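Local atomic coordinates of multiheme cytochrome cf (Carboxydothermus ferrireducens DSM 11255, PDB entry 6QVM), a protein that probably carries electrons through its eleven c-type hemes from the cell surface, where it inserts in the S-layer, to insoluble extracellular Fe(III). Residues T221-T226 with H318-P323; S236-T241 with I349-C354. One frame throughout, in Å; residues are numbered along the deposited sequence.

Interaction 1: T221-T226 with H318-P323. With HEC (heme c), chain H.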
# COMPACT_ATOMS: atom_id res chain seq x y z
N THR A 221 -11.60 16.52 -1.48
CA THR A 221 -12.25 15.23 -1.29
C THR A 221 -12.29 14.38 -2.56
O THR A 221 -12.79 13.25 -2.51
CB THR A 221 -13.68 15.45 -0.79
OG1 THR A 221 -14.32 16.41 -1.63
CG2 THR A 221 -13.67 15.95 0.65
N ALA A 222 -11.79 14.89 -3.68
CA ALA A 222 -11.89 14.18 -4.95
C ALA A 222 -10.80 13.12 -5.07
O ALA A 222 -9.71 13.25 -4.51
CB ALA A 222 -11.81 15.15 -6.13
N TYR A 223 -11.10 12.07 -5.84
CA TYR A 223 -10.19 10.96 -6.06
C TYR A 223 -9.60 11.02 -7.46
O TYR A 223 -10.24 11.50 -8.40
CB TYR A 223 -10.90 9.62 -5.84
CG TYR A 223 -11.14 9.31 -4.37
CD1 TYR A 223 -12.20 9.91 -3.69
CD2 TYR A 223 -10.32 8.43 -3.68
CE1 TYR A 223 -12.43 9.63 -2.35
CE2 TYR A 223 -10.54 8.16 -2.34
CZ TYR A 223 -11.60 8.76 -1.68
OH TYR A 223 -11.81 8.48 -0.36
N ALA A 224 -8.37 10.53 -7.60
CA ALA A 224 -7.63 10.60 -8.86
C ALA A 224 -7.60 9.28 -9.62
O ALA A 224 -7.53 9.30 -10.85
CB ALA A 224 -6.20 11.06 -8.60
N GLY A 225 -7.66 8.15 -8.92
CA GLY A 225 -7.53 6.86 -9.57
C GLY A 225 -6.12 6.32 -9.50
O GLY A 225 -5.15 7.09 -9.61
N THR A 226 -5.98 5.01 -9.29
CA THR A 226 -4.67 4.40 -9.12
C THR A 226 -3.75 4.71 -10.29
O THR A 226 -2.55 4.97 -10.11
CB THR A 226 -4.83 2.89 -8.94
OG1 THR A 226 -5.32 2.62 -7.62
CG2 THR A 226 -3.50 2.15 -9.16
N HIS A 318 -14.67 -3.31 -0.82
CA HIS A 318 -14.19 -3.86 -2.08
C HIS A 318 -13.96 -2.80 -3.15
O HIS A 318 -13.48 -3.14 -4.24
CB HIS A 318 -15.15 -4.93 -2.61
CG HIS A 318 -15.40 -6.06 -1.66
ND1 HIS A 318 -16.37 -7.01 -1.88
CD2 HIS A 318 -14.82 -6.38 -0.47
CE1 HIS A 318 -16.38 -7.87 -0.88
NE2 HIS A 318 -15.44 -7.53 -0.02
N VAL A 319 -14.27 -1.53 -2.88
CA VAL A 319 -14.16 -0.47 -3.87
C VAL A 319 -13.53 0.76 -3.24
O VAL A 319 -13.31 0.82 -2.03
CB VAL A 319 -15.52 -0.12 -4.51
CG1 VAL A 319 -16.13 -1.35 -5.19
CG2 VAL A 319 -16.45 0.44 -3.46
N THR A 320 -13.23 1.74 -4.08
CA THR A 320 -12.51 2.94 -3.69
C THR A 320 -13.20 4.15 -4.31
O THR A 320 -13.74 4.07 -5.41
CB THR A 320 -11.05 2.88 -4.16
OG1 THR A 320 -10.42 1.72 -3.62
CG2 THR A 320 -10.28 4.14 -3.71
N GLY A 321 -13.18 5.26 -3.58
CA GLY A 321 -13.49 6.55 -4.17
C GLY A 321 -14.83 7.15 -3.82
O GLY A 321 -15.19 8.18 -4.41
N TYR A 322 -15.57 6.57 -2.89
CA TYR A 322 -16.87 7.12 -2.57
C TYR A 322 -16.77 8.13 -1.43
O TYR A 322 -15.80 8.13 -0.66
CB TYR A 322 -17.85 6.00 -2.21
CG TYR A 322 -17.36 5.02 -1.17
CD1 TYR A 322 -17.59 5.24 0.18
CD2 TYR A 322 -16.69 3.86 -1.54
CE1 TYR A 322 -17.15 4.34 1.14
CE2 TYR A 322 -16.24 2.96 -0.60
CZ TYR A 322 -16.48 3.20 0.74
OH TYR A 322 -16.04 2.29 1.66
N PRO A 323 -17.76 9.03 -1.29
CA PRO A 323 -17.67 10.08 -0.27
C PRO A 323 -17.62 9.50 1.14
O PRO A 323 -18.27 8.50 1.45
CB PRO A 323 -18.94 10.90 -0.48
CG PRO A 323 -19.34 10.63 -1.89
CD PRO A 323 -18.94 9.20 -2.15
FE HEC H . -14.98 -9.66 1.95
CHA HEC H . -12.02 -11.36 1.37
CHB HEC H . -16.59 -11.82 -0.20
CHC HEC H . -18.00 -8.16 2.70
CHD HEC H . -13.35 -7.26 3.74
NA HEC H . -14.41 -11.29 0.80
C1A HEC H . -13.13 -11.80 0.69
C2A HEC H . -13.17 -12.89 -0.26
C3A HEC H . -14.42 -13.02 -0.70
C4A HEC H . -15.23 -12.01 -0.04
CMA HEC H . -14.92 -14.06 -1.73
CAA HEC H . -11.95 -13.75 -0.67
CBA HEC H . -11.81 -14.86 0.38
CGA HEC H . -10.71 -15.82 -0.00
O1A HEC H . -9.54 -15.39 -0.18
O2A HEC H . -11.02 -17.04 -0.10
NB HEC H . -16.92 -9.91 1.34
C1B HEC H . -17.37 -10.93 0.52
C2B HEC H . -18.82 -10.90 0.53
C3B HEC H . -19.21 -9.89 1.33
C4B HEC H . -18.03 -9.25 1.85
CMB HEC H . -19.70 -11.88 -0.28
CAB HEC H . -20.66 -9.45 1.65
CBB HEC H . -21.46 -10.57 2.35
NC HEC H . -15.56 -8.00 3.00
C1C HEC H . -16.86 -7.58 3.21
C2C HEC H . -16.82 -6.42 4.09
C3C HEC H . -15.53 -6.17 4.39
C4C HEC H . -14.72 -7.16 3.70
CMC HEC H . -18.06 -5.64 4.57
CAC HEC H . -14.95 -5.04 5.27
CBC HEC H . -15.40 -5.20 6.73
ND HEC H . -13.00 -9.35 2.45
C1D HEC H . -12.58 -8.30 3.26
C2D HEC H . -11.17 -8.47 3.53
C3D HEC H . -10.75 -9.75 2.79
C4D HEC H . -11.95 -10.23 2.15
CMD HEC H . -10.33 -7.50 4.38
CAD HEC H . -9.35 -10.41 2.73
CBD HEC H . -8.84 -10.70 4.14
CGD HEC H . -9.52 -11.92 4.71
O1D HEC H . -10.14 -12.67 3.91
O2D HEC H . -9.45 -12.15 5.94
O HOH W 1 -13.73 9.74 1.04
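Tyr223 and Gly321 mark the closest approach of the two backbones, with their CA atoms 5.8 Å apart, where the loop before helix 226-233 passes the turn that follows strand 319-320. The tyrosine points its ring at this turn and lays one face over the glycine. Gly321 CA sits 3.5 Å from the ring centroid and only 5° off the ring normal, a CH-pi contact over the middle of the face. The torsion of Tyr223 (chi1 -74°, CG anti to the carbonyl carbon) swings the ring to where Gly321 O also comes within 3.5 Å of CD1. Glycine suits the site because its backbone has a positive phi of 107°, at which a CB would jam against the carbonyl O of Thr320; its bare CA lets the ring lie flat on it. Thr320 adds looser packing, its methyl CG2 lying 4.3 Å from CE2 of Tyr223, while its hydroxyl is hydrogen-bonded to Gly348 O and Gly350 N. At the phenol end a water bridges the two segments, 2.7 Å from Tyr223 OH, in the ring plane, and 3.1 Å from Tyr322 O, to which it probably donates. The Tyr322 side chain turns away, and its OH hydrogen-bonds to Lys316 O and Gly327 N. At the start of the same segment, the ring edge of His318 faces the heme, NE2 lying 2.9 Å from the iron, long for an axial bond. His318 closes a CXXCH sequence, the signature of c-type heme attachment, so the tyrosine-on-glycine contact packs the turn just beyond a heme-binding motif.

Interaction 2: S236-T241 with I349-C354. With HEC (heme c), chain I.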
# COMPACT_ATOMS: atom_id res chain seq x y z
N SER A 236 4.32 0.01 -10.36
CA SER A 236 3.61 -0.81 -11.33
C SER A 236 3.33 -2.20 -10.79
O SER A 236 2.32 -2.82 -11.16
CB SER A 236 4.40 -0.89 -12.64
OG SER A 236 5.64 -1.55 -12.46
N LYS A 237 4.19 -2.70 -9.91
CA LYS A 237 3.96 -4.01 -9.32
C LYS A 237 2.76 -4.02 -8.39
O LYS A 237 2.30 -5.10 -8.00
CB LYS A 237 5.20 -4.47 -8.55
N PHE A 238 2.25 -2.84 -8.00
CA PHE A 238 1.03 -2.80 -7.20
C PHE A 238 -0.16 -3.34 -7.98
O PHE A 238 -1.07 -3.96 -7.41
CB PHE A 238 0.75 -1.38 -6.73
CG PHE A 238 -0.59 -1.21 -6.09
CD1 PHE A 238 -0.78 -1.55 -4.76
CD2 PHE A 238 -1.65 -0.72 -6.82
CE1 PHE A 238 -2.02 -1.39 -4.17
CE2 PHE A 238 -2.89 -0.55 -6.23
CZ PHE A 238 -3.08 -0.89 -4.90
N SER A 239 -0.17 -3.12 -9.30
CA SER A 239 -1.29 -3.55 -10.12
C SER A 239 -1.46 -5.07 -10.15
O SER A 239 -2.48 -5.55 -10.67
CB SER A 239 -1.13 -3.02 -11.55
OG SER A 239 -1.19 -1.60 -11.56
N ALA A 240 -0.50 -5.82 -9.62
CA ALA A 240 -0.58 -7.27 -9.59
C ALA A 240 -0.97 -7.82 -8.22
O ALA A 240 -1.27 -9.01 -8.11
CB ALA A 240 0.76 -7.90 -10.02
N THR A 241 -0.97 -6.98 -7.18
CA THR A 241 -1.51 -7.42 -5.90
C THR A 241 -3.03 -7.56 -6.01
O THR A 241 -3.67 -7.04 -6.93
CB THR A 241 -1.14 -6.44 -4.78
OG1 THR A 241 -1.76 -5.17 -5.02
CG2 THR A 241 0.38 -6.25 -4.71
N ILE A 349 -9.43 -2.14 -4.39
CA ILE A 349 -8.76 -1.35 -3.36
C ILE A 349 -7.56 -0.68 -4.02
O ILE A 349 -6.53 -1.30 -4.24
CB ILE A 349 -8.34 -2.22 -2.16
CG1 ILE A 349 -9.56 -2.80 -1.46
CG2 ILE A 349 -7.49 -1.42 -1.19
CD1 ILE A 349 -10.03 -4.12 -2.01
N GLY A 350 -7.72 0.60 -4.36
CA GLY A 350 -6.67 1.36 -5.00
C GLY A 350 -5.78 2.07 -3.99
O GLY A 350 -5.94 1.95 -2.78
N CYS A 351 -4.83 2.84 -4.54
CA CYS A 351 -3.90 3.59 -3.70
C CYS A 351 -4.63 4.44 -2.68
O CYS A 351 -4.25 4.49 -1.50
CB CYS A 351 -3.00 4.48 -4.55
SG CYS A 351 -2.41 3.73 -6.08
N GLU A 352 -5.70 5.10 -3.11
CA GLU A 352 -6.38 6.06 -2.26
C GLU A 352 -7.25 5.42 -1.20
O GLU A 352 -7.80 6.13 -0.35
CB GLU A 352 -7.20 7.00 -3.14
CG GLU A 352 -6.33 7.86 -4.06
CD GLU A 352 -7.10 8.47 -5.22
OE1 GLU A 352 -7.32 9.71 -5.21
OE2 GLU A 352 -7.51 7.70 -6.12
N ALA A 353 -7.40 4.09 -1.23
CA ALA A 353 -8.11 3.43 -0.13
C ALA A 353 -7.31 3.52 1.16
O ALA A 353 -7.88 3.50 2.25
CB ALA A 353 -8.40 1.98 -0.48
N CYS A 354 -5.99 3.65 1.05
CA CYS A 354 -5.11 3.86 2.19
C CYS A 354 -4.58 5.29 2.29
O CYS A 354 -4.45 5.82 3.39
CB CYS A 354 -3.92 2.91 2.13
SG CYS A 354 -4.35 1.16 2.02
FE HEC I . 1.25 3.47 -0.31
CHA HEC I . 3.82 4.51 1.70
CHB HEC I . 2.48 5.49 -2.84
CHC HEC I . -1.09 2.20 -2.47
CHD HEC I . -0.37 2.01 2.33
NA HEC I . 2.84 4.76 -0.54
C1A HEC I . 3.77 5.07 0.44
C2A HEC I . 4.69 6.07 -0.08
C3A HEC I . 4.31 6.34 -1.34
C4A HEC I . 3.15 5.53 -1.64
CMA HEC I . 4.95 7.35 -2.31
CAA HEC I . 5.86 6.68 0.74
CBA HEC I . 7.27 6.50 0.14
CGA HEC I . 7.46 5.15 -0.51
O1A HEC I . 7.23 4.11 0.17
O2A HEC I . 7.86 5.13 -1.70
NB HEC I . 0.76 3.81 -2.28
C1B HEC I . 1.47 4.60 -3.16
C2B HEC I . 0.97 4.35 -4.50
C3B HEC I . -0.03 3.45 -4.40
C4B HEC I . -0.17 3.08 -3.00
CMB HEC I . 1.48 5.10 -5.75
CAB HEC I . -0.91 2.88 -5.55
CBB HEC I . -0.05 2.24 -6.67
NC HEC I . -0.45 2.36 -0.09
C1C HEC I . -1.24 1.90 -1.13
C2C HEC I . -2.30 1.08 -0.56
C3C HEC I . -2.02 0.91 0.75
C4C HEC I . -0.91 1.79 1.08
CMC HEC I . -3.28 0.25 -1.42
CAC HEC I . -2.83 0.09 1.81
CBC HEC I . -3.05 -1.40 1.45
ND HEC I . 1.65 3.31 1.71
C1D HEC I . 0.85 2.60 2.60
C2D HEC I . 1.49 2.60 3.89
C3D HEC I . 2.79 3.38 3.70
C4D HEC I . 2.81 3.78 2.31
CMD HEC I . 0.97 1.94 5.18
CAD HEC I . 3.87 3.65 4.77
CBD HEC I . 4.96 2.62 4.48
CGD HEC I . 5.76 2.29 5.72
O1D HEC I . 6.25 1.13 5.82
O2D HEC I . 5.90 3.19 6.60
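Phe238 brings the edge of its ring to the opposing backbone, where CZ stands 3.5 Å from Ile349 O, near the ring plane. A sulfur-aromatic contact adds to this: Cys351 SG is 4.8 Å from the ring centroid, at an oblique 31° to the normal. The heme completes the apolar packing. CAB lies over one face of the ring toward its rim, CD2 comes within 3.4 Å of CBB, and CE1 meets the methyl CMC; a chi1 of 170°, with CG opposite the backbone N, extends the phenyl to this edge of the porphyrin. Two thioethers from the cysteines of a CXXCH motif fix the heme, Cys351 SG to CAB at 1.8 Å and Cys354 SG to CAC at 1.9 Å. The polar bonds are in the backbone turn that carries Phe238, whose O accepts from both N and OG1 of Thr241, the hydroxyl at 2.8 Å on a lone pair. Replacing Phe238 by an alanine would probably open a gap beside the Cys351 thioether and leave the CBB methyl without its aromatic cover. In the fold, Phe238 also packs on Thr226 of helix 226-233 and on Pro244, while Cys351, near the start of helix 352-355, touches Cys229 of helix 226-233.

The segments of interactions 1 and 2 alternate along the chain, and the two contacts meet directly, their centres about 12 Å apart. Glu352, from 349-354, grips the loop 221-226 with both carboxylate oxygens: OE1 is 2.7 Å from Ala224 N and OE2 2.8 Å from Gly225 N, both probable hydrogen bonds just where helix 226-233 begins. The same glutamate side chain packs on Tyr223. Thr320 and Thr226 of interaction 1 reach the other way, their hydroxyls bonding to Gly350 N and Cys351 N beside the heme attachment. The contacts thus lie between heme sites: FE of HEC chain H and FE of HEC chain I are 21.0 Å apart, and further hemes touch Ala224 and Ile349.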